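Local coordinates for minor structural protein 5 (Lactococcus phage Tuc2009, PDB 5E7T), which is a minor structural protein of the phage particle, probably an accessory part of the host-adhesion device that helps recognise carbohydrate on the bacterial surface, at residues Gly83-Met88 with Thr142-Ile147; Ala107-Gln112 with Ile160-Phe165; Lys48-Tyr53 with Thr174-Asn179. All blocks are in the same frame, centred on the assembly; numbering follows the deposited sequence.

How the contacts relate
All three contacts belong to one antiparallel beta sandwich. Contact 1 pairs neighbouring strands of the five-stranded sheet and is partly buried. Contact 2 pairs strands of the four-stranded sheet and is the buried one. Contact 3, also partly buried, returns to the five-stranded sheet, where a hairpin turn meets strand 171-184; the chain between its segments contains contacts 1 and 2. Regular backbone ladders dominate contacts 1 and 2, whereas contact 3 has no direct hydrogen bond between its segments and relies on aromatic, charged and water-mediated contacts. Met88 touches the backbone of Met110, whose side chain packs on Val177 of contact 3, joining the sheets across the interior.

Contact 1 of 3, residues Gly83-Met88 with Thr142-Ile147; sequences GDKYTM and TQTSTI
Tyr86 and Ile147 meet near the end of two antiparallel strands and show how a sheet sorts its side chains by face. The tyrosine ring, with CG anti to its carbonyl carbon (chi1 -75°), presents its CD1 side to the isoleucine: Tyr86 CD1 lies 3.6 Å from Ile147 CG1, and Ile147 CD1 closes on the same side of the ring. The approach is oblique, a packing of methyl and methylene groups on a ring. Met88 shares this face with Tyr86, and both touch Cys123 of strand 121-126, so the face looks into the beta sandwich.

The other face is polar. Thr87 OG1 and Thr144 OG1 stand 2.9 Å apart across a non-hydrogen-bonded pair; both also have partners in the chain at 185-186, Thr87 at Gly185 O and Thr144, weakly, at Ser186 O. Next to them Lys85 bends at chi2 (-113°), which brings its chain alongside Thr146, where NZ makes a weak hydrogen bond to Thr146 OG1 at 3.4 Å. The methyl CG2 of Thr144 packs on Lys85 CB at 3.7 Å.

Between the faces runs the backbone ladder. Tyr86 and Ser145 form a hydrogen-bonded pair, with Ser145 N to Tyr86 O at 2.8 Å, and Met88 pairs likewise with Gln143. The bonding continues beyond the strands, where Ile147 N bonds to Asp84 O at 3.0 Å and Gly83 N to Ile147 O at 2.8 Å. Strand 139-146 is outermost within this chain, yet Thr142 pairs with a strand of another protein's chain.

The chemistry thus implies a two-faced edge: a largely apolar side, Ser145 included, facing the opposite sheet; Thr87 bonded to Gly185 on the other; and a backbone that at Thr142 continues the sheet into another protein.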
loop_
_atom_site.group_PDB
_atom_site.type_symbol
_atom_site.label_atom_id
_atom_site.label_comp_id
_atom_site.label_asym_id
_atom_site.label_seq_id
_atom_site.Cartn_x
_atom_site.Cartn_y
_atom_site.Cartn_z
ATOM N N GLY B 83 29.721 -43.161 29.082
ATOM C CA GLY B 83 31.136 -43.390 29.359
ATOM C C GLY B 83 31.943 -42.129 29.602
ATOM O O GLY B 83 33.048 -42.210 30.130
ATOM N N ASP B 84 31.420 -40.956 29.228
ATOM C CA ASP B 84 32.093 -39.690 29.453
ATOM C C ASP B 84 32.019 -39.380 30.936
ATOM O O ASP B 84 31.098 -39.863 31.610
ATOM C CB ASP B 84 31.401 -38.571 28.653
ATOM C CG ASP B 84 31.889 -38.415 27.227
ATOM O OD1 ASP B 84 32.658 -39.295 26.756
ATOM O OD2 ASP B 84 31.528 -37.404 26.583
ATOM N N LYS B 85 32.972 -38.594 31.466
ATOM C CA LYS B 85 32.908 -38.251 32.887
ATOM C C LYS B 85 32.514 -36.805 33.010
ATOM O O LYS B 85 32.828 -35.998 32.130
ATOM C CB LYS B 85 34.227 -38.500 33.633
ATOM C CG LYS B 85 35.005 -39.702 33.154
ATOM C CD LYS B 85 35.073 -40.796 34.173
ATOM C CE LYS B 85 35.363 -42.120 33.526
ATOM N NZ LYS B 85 35.773 -43.140 34.527
ATOM N N TYR B 86 31.789 -36.484 34.080
ATOM C CA TYR B 86 31.360 -35.134 34.432
ATOM C C TYR B 86 31.657 -34.989 35.907
ATOM O O TYR B 86 31.529 -35.974 36.630
ATOM C CB TYR B 86 29.878 -34.922 34.144
ATOM C CG TYR B 86 29.589 -34.762 32.673
ATOM C CD1 TYR B 86 29.574 -35.863 31.819
ATOM C CD2 TYR B 86 29.295 -33.514 32.132
ATOM C CE1 TYR B 86 29.321 -35.723 30.455
ATOM C CE2 TYR B 86 29.034 -33.361 30.768
ATOM C CZ TYR B 86 29.042 -34.472 29.936
ATOM O OH TYR B 86 28.782 -34.341 28.594
ATOM N N THR B 87 32.129 -33.814 36.346
ATOM C CA THR B 87 32.470 -33.594 37.740
ATOM C C THR B 87 31.576 -32.524 38.349
ATOM O O THR B 87 31.437 -31.431 37.789
ATOM C CB THR B 87 33.986 -33.328 37.909
ATOM O OG1 THR B 87 34.730 -34.427 37.376
ATOM C CG2 THR B 87 34.390 -33.128 39.354
ATOM N N MET B 88 30.985 -32.842 39.513
ATOM C CA MET B 88 30.140 -31.929 40.260
ATOM C C MET B 88 30.909 -31.443 41.458
ATOM O O MET B 88 31.607 -32.232 42.073
ATOM C CB MET B 88 28.849 -32.609 40.679
ATOM C CG MET B 88 27.927 -32.870 39.536
ATOM S SD MET B 88 26.388 -33.566 40.150
ATOM C CE MET B 88 25.463 -32.020 40.490
ATOM N N THR B 142 32.897 -32.697 46.239
ATOM C CA THR B 142 33.170 -33.003 44.823
ATOM C C THR B 142 32.922 -34.481 44.513
ATOM O O THR B 142 33.082 -35.334 45.393
ATOM C CB THR B 142 34.587 -32.543 44.400
ATOM O OG1 THR B 142 35.575 -33.486 44.817
ATOM C CG2 THR B 142 34.947 -31.155 44.904
ATOM N N GLN B 143 32.524 -34.789 43.266
ATOM C CA GLN B 143 32.250 -36.158 42.803
ATOM C C GLN B 143 32.270 -36.231 41.276
ATOM O O GLN B 143 31.603 -35.433 40.613
ATOM C CB GLN B 143 30.894 -36.638 43.337
ATOM C CG GLN B 143 30.436 -38.017 42.880
ATOM C CD GLN B 143 31.159 -39.146 43.540
ATOM O OE1 GLN B 143 31.004 -39.405 44.744
ATOM N NE2 GLN B 143 31.889 -39.902 42.738
ATOM N N THR B 144 33.042 -37.192 40.721
ATOM C CA THR B 144 33.085 -37.424 39.283
ATOM C C THR B 144 32.118 -38.553 39.012
ATOM O O THR B 144 32.094 -39.529 39.765
ATOM C CB THR B 144 34.499 -37.703 38.780
ATOM O OG1 THR B 144 35.380 -36.639 39.173
ATOM C CG2 THR B 144 34.544 -37.858 37.279
ATOM N N SER B 145 31.290 -38.401 37.974
ATOM C CA SER B 145 30.286 -39.371 37.575
ATOM C C SER B 145 30.515 -39.858 36.141
ATOM O O SER B 145 30.879 -39.056 35.286
ATOM C CB SER B 145 28.902 -38.747 37.692
ATOM O OG SER B 145 28.595 -38.462 39.045
ATOM N N THR B 146 30.309 -41.164 35.877
ATOM C CA THR B 146 30.407 -41.732 34.530
ATOM C C THR B 146 28.983 -41.899 33.940
ATOM O O THR B 146 28.102 -42.546 34.543
ATOM C CB THR B 146 31.194 -43.035 34.529
ATOM O OG1 THR B 146 32.460 -42.803 35.127
ATOM C CG2 THR B 146 31.404 -43.573 33.145
ATOM N N ILE B 147 28.769 -41.280 32.773
ATOM C CA ILE B 147 27.491 -41.304 32.071
ATOM C C ILE B 147 27.077 -42.740 31.767
ATOM O O ILE B 147 27.846 -43.475 31.135
ATOM C CB ILE B 147 27.493 -40.372 30.827
ATOM C CG1 ILE B 147 27.846 -38.923 31.198
ATOM C CG2 ILE B 147 26.176 -40.448 30.066
ATOM C CD1 ILE B 147 26.924 -38.257 32.237
#

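Contact 2 of 3, residues Ala107-Gln112 with Ile160-Phe165; sequences AFWMRQ and ILNVGF. With SO4 (sulfate ion), chain H.
Asn162 and Ile160 share the indole of Trp109 as their common surface. The methylene of Asn162 sits against the six-membered ring, with Asn162 CB 3.5 Å from Trp109 CZ3, and the asparagine amide and the indole are turned only 25° from each other. Ile160 comes instead at the ring's edge, near its plane, Ile160 CG1 lying 3.9 Å from the same CZ3. Its CG1 is wedged between the backbone N and the carbonyl carbon (chi1 58°), a conformation that directs this branch at the indole. Ala107 O lies over one face of the Trp109 ring; over the other, Arg111 CZ stands 3.4 Å above its plane, and Arg111 NE bonds to Thr124 OG1.

These side chains line the outer face of the four-stranded sheet in a beta sandwich, consistent with the family's galactose-binding-domain-like clan. Met110 and Leu161 point the other way, into the interior, where Met110 CG meets Leu161 CD1 at 3.8 Å and Leu161 reaches Val56 and Met58.

Two hydrogen-bonded pairs hold the register: Asn162 N to Trp109 O is 2.9 Å, and Arg111 N to Ile160 O is 2.8 Å. At the chain's corner, Ala107 N donates to sulfate O3 at 3.0 Å, a probable crystallisation ion.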
loop_
_atom_site.group_PDB
_atom_site.type_symbol
_atom_site.label_atom_id
_atom_site.label_comp_id
_atom_site.label_asym_id
_atom_site.label_seq_id
_atom_site.Cartn_x
_atom_site.Cartn_y
_atom_site.Cartn_z
ATOM N N ALA B 107 19.069 -41.322 50.744
ATOM C CA ALA B 107 19.076 -40.796 49.369
ATOM C C ALA B 107 19.182 -39.283 49.383
ATOM O O ALA B 107 18.330 -38.569 48.855
ATOM C CB ALA B 107 17.863 -41.276 48.589
ATOM N N PHE B 108 20.210 -38.804 50.083
ATOM C CA PHE B 108 20.464 -37.385 50.253
ATOM C C PHE B 108 21.485 -36.993 49.223
ATOM O O PHE B 108 22.685 -37.218 49.437
ATOM C CB PHE B 108 20.934 -37.070 51.704
ATOM C CG PHE B 108 21.082 -35.598 52.018
ATOM C CD1 PHE B 108 20.445 -34.630 51.236
ATOM C CD2 PHE B 108 21.844 -35.176 53.098
ATOM C CE1 PHE B 108 20.603 -33.268 51.510
ATOM C CE2 PHE B 108 21.994 -33.807 53.383
ATOM C CZ PHE B 108 21.379 -32.864 52.584
ATOM N N TRP B 109 21.012 -36.419 48.104
ATOM C CA TRP B 109 21.873 -36.023 46.988
ATOM C C TRP B 109 21.281 -34.981 46.025
ATOM O O TRP B 109 20.101 -34.647 46.131
ATOM C CB TRP B 109 22.331 -37.257 46.188
ATOM C CG TRP B 109 21.343 -38.392 46.049
ATOM C CD1 TRP B 109 21.495 -39.661 46.524
ATOM C CD2 TRP B 109 20.104 -38.391 45.297
ATOM N NE1 TRP B 109 20.417 -40.438 46.158
ATOM C CE2 TRP B 109 19.547 -39.682 45.410
ATOM C CE3 TRP B 109 19.376 -37.405 44.606
ATOM C CZ2 TRP B 109 18.326 -40.019 44.828
ATOM C CZ3 TRP B 109 18.189 -37.758 43.994
ATOM C CH2 TRP B 109 17.667 -39.042 44.127
ATOM N N MET B 110 22.124 -34.457 45.090
ATOM C CA MET B 110 21.754 -33.551 43.986
ATOM C C MET B 110 22.028 -34.388 42.761
ATOM O O MET B 110 23.187 -34.723 42.485
ATOM C CB MET B 110 22.620 -32.304 43.954
ATOM C CG MET B 110 22.130 -31.221 44.833
ATOM S SD MET B 110 23.360 -29.920 44.863
ATOM C CE MET B 110 22.768 -29.005 46.173
ATOM N N ARG B 111 20.967 -34.827 42.084
ATOM C CA ARG B 111 21.156 -35.792 41.020
ATOM C C ARG B 111 20.297 -35.609 39.775
ATOM O O ARG B 111 19.096 -35.318 39.868
ATOM C CB ARG B 111 20.928 -37.196 41.637
ATOM C CG ARG B 111 20.422 -38.322 40.729
ATOM C CD ARG B 111 20.363 -39.666 41.436
ATOM N NE ARG B 111 21.549 -39.919 42.251
ATOM C CZ ARG B 111 21.727 -40.965 43.056
ATOM N NH1 ARG B 111 20.797 -41.915 43.145
ATOM N NH2 ARG B 111 22.832 -41.065 43.786
ATOM N N GLN B 112 20.947 -35.836 38.609
ATOM C CA GLN B 112 20.336 -35.930 37.283
ATOM C C GLN B 112 20.210 -37.439 37.124
ATOM O O GLN B 112 21.193 -38.157 37.367
ATOM C CB GLN B 112 21.255 -35.393 36.182
ATOM C CG GLN B 112 20.983 -33.973 35.767
ATOM C CD GLN B 112 21.893 -33.551 34.637
ATOM O OE1 GLN B 112 23.121 -33.699 34.711
ATOM N NE2 GLN B 112 21.326 -32.930 33.601
ATOM N N ILE B 160 17.020 -33.420 40.510
ATOM C CA ILE B 160 16.458 -33.042 41.807
ATOM C C ILE B 160 17.473 -32.993 42.932
ATOM O O ILE B 160 18.505 -33.677 42.899
ATOM C CB ILE B 160 15.257 -33.952 42.211
ATOM C CG1 ILE B 160 15.637 -35.440 42.278
ATOM C CG2 ILE B 160 14.052 -33.727 41.336
ATOM C CD1 ILE B 160 14.690 -36.292 42.980
ATOM N N LEU B 161 17.135 -32.206 43.960
ATOM C CA LEU B 161 17.813 -32.174 45.241
ATOM C C LEU B 161 16.821 -32.979 46.079
ATOM O O LEU B 161 15.675 -32.537 46.257
ATOM C CB LEU B 161 17.967 -30.754 45.807
ATOM C CG LEU B 161 18.263 -30.659 47.307
ATOM C CD1 LEU B 161 19.602 -31.211 47.651
ATOM C CD2 LEU B 161 18.187 -29.242 47.779
ATOM N N ASN B 162 17.239 -34.174 46.541
ATOM C CA ASN B 162 16.398 -35.082 47.295
ATOM C C ASN B 162 16.983 -35.452 48.643
ATOM O O ASN B 162 18.204 -35.483 48.804
ATOM C CB ASN B 162 16.219 -36.334 46.463
ATOM C CG ASN B 162 15.225 -37.337 46.974
ATOM O OD1 ASN B 162 15.601 -38.339 47.595
ATOM N ND2 ASN B 162 13.950 -37.145 46.628
ATOM N N VAL B 163 16.096 -35.765 49.602
ATOM C CA VAL B 163 16.376 -36.284 50.944
ATOM C C VAL B 163 15.157 -37.086 51.394
ATOM O O VAL B 163 14.037 -36.765 50.993
ATOM C CB VAL B 163 16.834 -35.236 51.993
ATOM C CG1 VAL B 163 15.707 -34.312 52.394
ATOM C CG2 VAL B 163 17.434 -35.913 53.229
ATOM N N GLY B 164 15.399 -38.129 52.184
ATOM C CA GLY B 164 14.376 -38.998 52.730
ATOM C C GLY B 164 14.462 -39.059 54.231
ATOM O O GLY B 164 15.523 -39.350 54.785
ATOM N N PHE B 165 13.343 -38.745 54.889
ATOM C CA PHE B 165 13.217 -38.771 56.342
ATOM C C PHE B 165 12.281 -39.923 56.684
ATOM O O PHE B 165 11.100 -39.901 56.325
ATOM C CB PHE B 165 12.651 -37.454 56.874
ATOM C CG PHE B 165 13.370 -36.186 56.475
ATOM C CD1 PHE B 165 14.403 -35.680 57.251
ATOM C CD2 PHE B 165 12.943 -35.443 55.386
ATOM C CE1 PHE B 165 15.011 -34.463 56.931
ATOM C CE2 PHE B 165 13.544 -34.227 55.074
ATOM C CZ PHE B 165 14.570 -33.743 55.852
HETATM S S SO4 H . 21.487 -43.910 50.075
HETATM O O1 SO4 H . 22.479 -44.962 50.263
HETATM O O2 SO4 H . 20.578 -44.276 48.977
HETATM O O3 SO4 H . 20.725 -43.765 51.320
HETATM O O4 SO4 H . 22.182 -42.642 49.732
#

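Contact 3 of 3, residues Lys48-Tyr53 with Thr174-Asn179; sequences KVENGY and TIRVRN
This is an aromatic and charged contact in a beta sandwich: the type II' turn from Glu50 to Tyr53, in the hairpin that forms the edge of the five-stranded sheet, meets the neighbouring strand 171-184. Tyr53 carries most of it. The extended chain of Arg176 passes across one face of the tyrosine ring in a CH-pi contact, Arg176 CD lying 3.9 Å from the centroid of the Tyr53 ring and 24° off its normal. Beyond it the guanidinium comes nearly parallel to the ring, the planes 18° apart, and Tyr53 OH sits over its centre, 3.2 Å from Arg176 CZ, without a hydrogen bond. That hydroxyl donates to Glu50 OE1 at 2.9 Å, so the hairpin fixes its own tyrosine.

Glu50 OE2 forms a salt bridge with Lys48 NZ, weak as a hydrogen bond, at 3.3 Å; Glu50 OE1 is 4.1 Å from Arg176 NH2, well out of the guanidinium plane, so only charge acts there. Arg176 finds a salt-bridge partner in Glu55, and Arg178 in Asp91. Glu50 O lies over the centre of the opposite face of the Tyr53 ring.

Farther along, one water donates to Gly52 O at 2.7 Å and accepts from Asn179 N at 2.8 Å.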
loop_
_atom_site.group_PDB
_atom_site.type_symbol
_atom_site.label_atom_id
_atom_site.label_comp_id
_atom_site.label_asym_id
_atom_site.label_seq_id
_atom_site.Cartn_x
_atom_site.Cartn_y
_atom_site.Cartn_z
ATOM N N LYS B 48 14.846 -19.122 49.309
ATOM C CA LYS B 48 15.362 -17.780 48.979
ATOM C C LYS B 48 16.801 -17.810 48.458
ATOM O O LYS B 48 17.483 -18.816 48.584
ATOM C CB LYS B 48 15.271 -16.821 50.194
ATOM C CG LYS B 48 16.252 -17.112 51.332
ATOM C CD LYS B 48 16.242 -16.037 52.406
ATOM C CE LYS B 48 16.964 -16.496 53.650
ATOM N NZ LYS B 48 16.546 -15.710 54.845
ATOM N N VAL B 49 17.235 -16.704 47.858
ATOM C CA VAL B 49 18.618 -16.423 47.489
ATOM C C VAL B 49 18.934 -15.182 48.308
ATOM O O VAL B 49 18.053 -14.345 48.534
ATOM C CB VAL B 49 18.998 -16.300 45.996
ATOM C CG1 VAL B 49 18.737 -17.593 45.252
ATOM C CG2 VAL B 49 18.303 -15.129 45.327
ATOM N N GLU B 50 20.141 -15.121 48.832
ATOM C CA GLU B 50 20.626 -14.123 49.771
ATOM C C GLU B 50 22.135 -14.313 49.689
ATOM O O GLU B 50 22.613 -15.464 49.603
ATOM C CB GLU B 50 20.102 -14.523 51.164
ATOM C CG GLU B 50 20.252 -13.520 52.287
ATOM C CD GLU B 50 19.632 -14.055 53.563
ATOM O OE1 GLU B 50 20.008 -15.173 53.993
ATOM O OE2 GLU B 50 18.727 -13.377 54.100
ATOM N N ASN B 51 22.888 -13.200 49.660
ATOM C CA ASN B 51 24.337 -13.211 49.442
ATOM C C ASN B 51 24.589 -14.046 48.185
ATOM O O ASN B 51 23.749 -14.025 47.267
ATOM C CB ASN B 51 25.096 -13.671 50.646
ATOM C CG ASN B 51 25.007 -12.715 51.813
ATOM O OD1 ASN B 51 26.037 -12.362 52.393
ATOM N ND2 ASN B 51 23.795 -12.296 52.222
ATOM N N GLY B 52 25.658 -14.793 48.111
ATOM C CA GLY B 52 25.831 -15.515 46.858
ATOM C C GLY B 52 25.267 -16.905 46.812
ATOM O O GLY B 52 25.649 -17.666 45.927
ATOM N N TYR B 53 24.377 -17.257 47.749
ATOM C CA TYR B 53 23.882 -18.631 47.902
ATOM C C TYR B 53 22.352 -18.744 47.914
ATOM O O TYR B 53 21.649 -17.743 47.999
ATOM C CB TYR B 53 24.474 -19.235 49.219
ATOM C CG TYR B 53 24.029 -18.484 50.464
ATOM C CD1 TYR B 53 22.737 -18.630 50.970
ATOM C CD2 TYR B 53 24.867 -17.569 51.084
ATOM C CE1 TYR B 53 22.283 -17.853 52.032
ATOM C CE2 TYR B 53 24.432 -16.809 52.168
ATOM C CZ TYR B 53 23.137 -16.951 52.637
ATOM O OH TYR B 53 22.699 -16.220 53.715
ATOM N N THR B 174 18.123 -27.034 57.420
ATOM C CA THR B 174 18.213 -25.857 56.569
ATOM C C THR B 174 19.599 -25.889 56.014
ATOM O O THR B 174 20.551 -26.104 56.762
ATOM C CB THR B 174 17.866 -24.602 57.328
ATOM O OG1 THR B 174 16.623 -24.815 58.015
ATOM C CG2 THR B 174 17.758 -23.424 56.423
ATOM N N ILE B 175 19.701 -25.793 54.691
ATOM C CA ILE B 175 20.945 -25.898 53.938
ATOM C C ILE B 175 21.133 -24.703 53.041
ATOM O O ILE B 175 20.171 -24.200 52.457
ATOM C CB ILE B 175 20.999 -27.242 53.146
ATOM C CG1 ILE B 175 22.402 -27.507 52.538
ATOM C CG2 ILE B 175 19.877 -27.361 52.099
ATOM C CD1 ILE B 175 22.564 -28.825 51.758
ATOM N N ARG B 176 22.376 -24.251 52.932
ATOM C CA ARG B 176 22.766 -23.165 52.060
ATOM C C ARG B 176 23.620 -23.771 50.972
ATOM O O ARG B 176 24.479 -24.598 51.271
ATOM C CB ARG B 176 23.503 -22.095 52.836
ATOM C CG ARG B 176 22.544 -21.302 53.690
ATOM C CD ARG B 176 23.265 -20.294 54.521
ATOM N NE ARG B 176 22.331 -19.434 55.236
ATOM C CZ ARG B 176 22.706 -18.419 56.004
ATOM N NH1 ARG B 176 23.993 -18.124 56.142
ATOM N NH2 ARG B 176 21.800 -17.686 56.633
ATOM N N VAL B 177 23.318 -23.458 49.711
ATOM C CA VAL B 177 24.054 -24.004 48.581
ATOM C C VAL B 177 24.696 -22.840 47.841
ATOM O O VAL B 177 23.995 -21.936 47.399
ATOM C CB VAL B 177 23.134 -24.864 47.696
ATOM C CG1 VAL B 177 23.810 -25.229 46.386
ATOM C CG2 VAL B 177 22.672 -26.117 48.435
ATOM N N ARG B 178 26.040 -22.838 47.772
ATOM C CA ARG B 178 26.879 -21.810 47.155
ATOM C C ARG B 178 27.733 -22.418 46.025
ATOM O O ARG B 178 28.251 -23.523 46.158
ATOM C CB ARG B 178 27.772 -21.168 48.229
ATOM C CG ARG B 178 28.794 -20.176 47.714
ATOM C CD ARG B 178 29.583 -19.595 48.861
ATOM N NE ARG B 178 30.822 -20.322 49.123
ATOM C CZ ARG B 178 31.593 -20.110 50.185
ATOM N NH1 ARG B 178 31.256 -19.200 51.087
ATOM N NH2 ARG B 178 32.707 -20.808 50.356
ATOM N N ASN B 179 27.862 -21.671 44.923
ATOM C CA ASN B 179 28.618 -21.981 43.715
ATOM C C ASN B 179 28.495 -23.452 43.219
ATOM O O ASN B 179 29.525 -24.122 43.014
ATOM C CB ASN B 179 30.068 -21.587 43.883
ATOM C CG ASN B 179 30.353 -20.176 44.327
ATOM O OD1 ASN B 179 31.332 -19.951 45.050
ATOM N ND2 ASN B 179 29.565 -19.193 43.876
HETATM O O HOH W 1 25.648 -20.032 44.685
HETATM O O HOH W 2 28.131 -16.816 44.418
#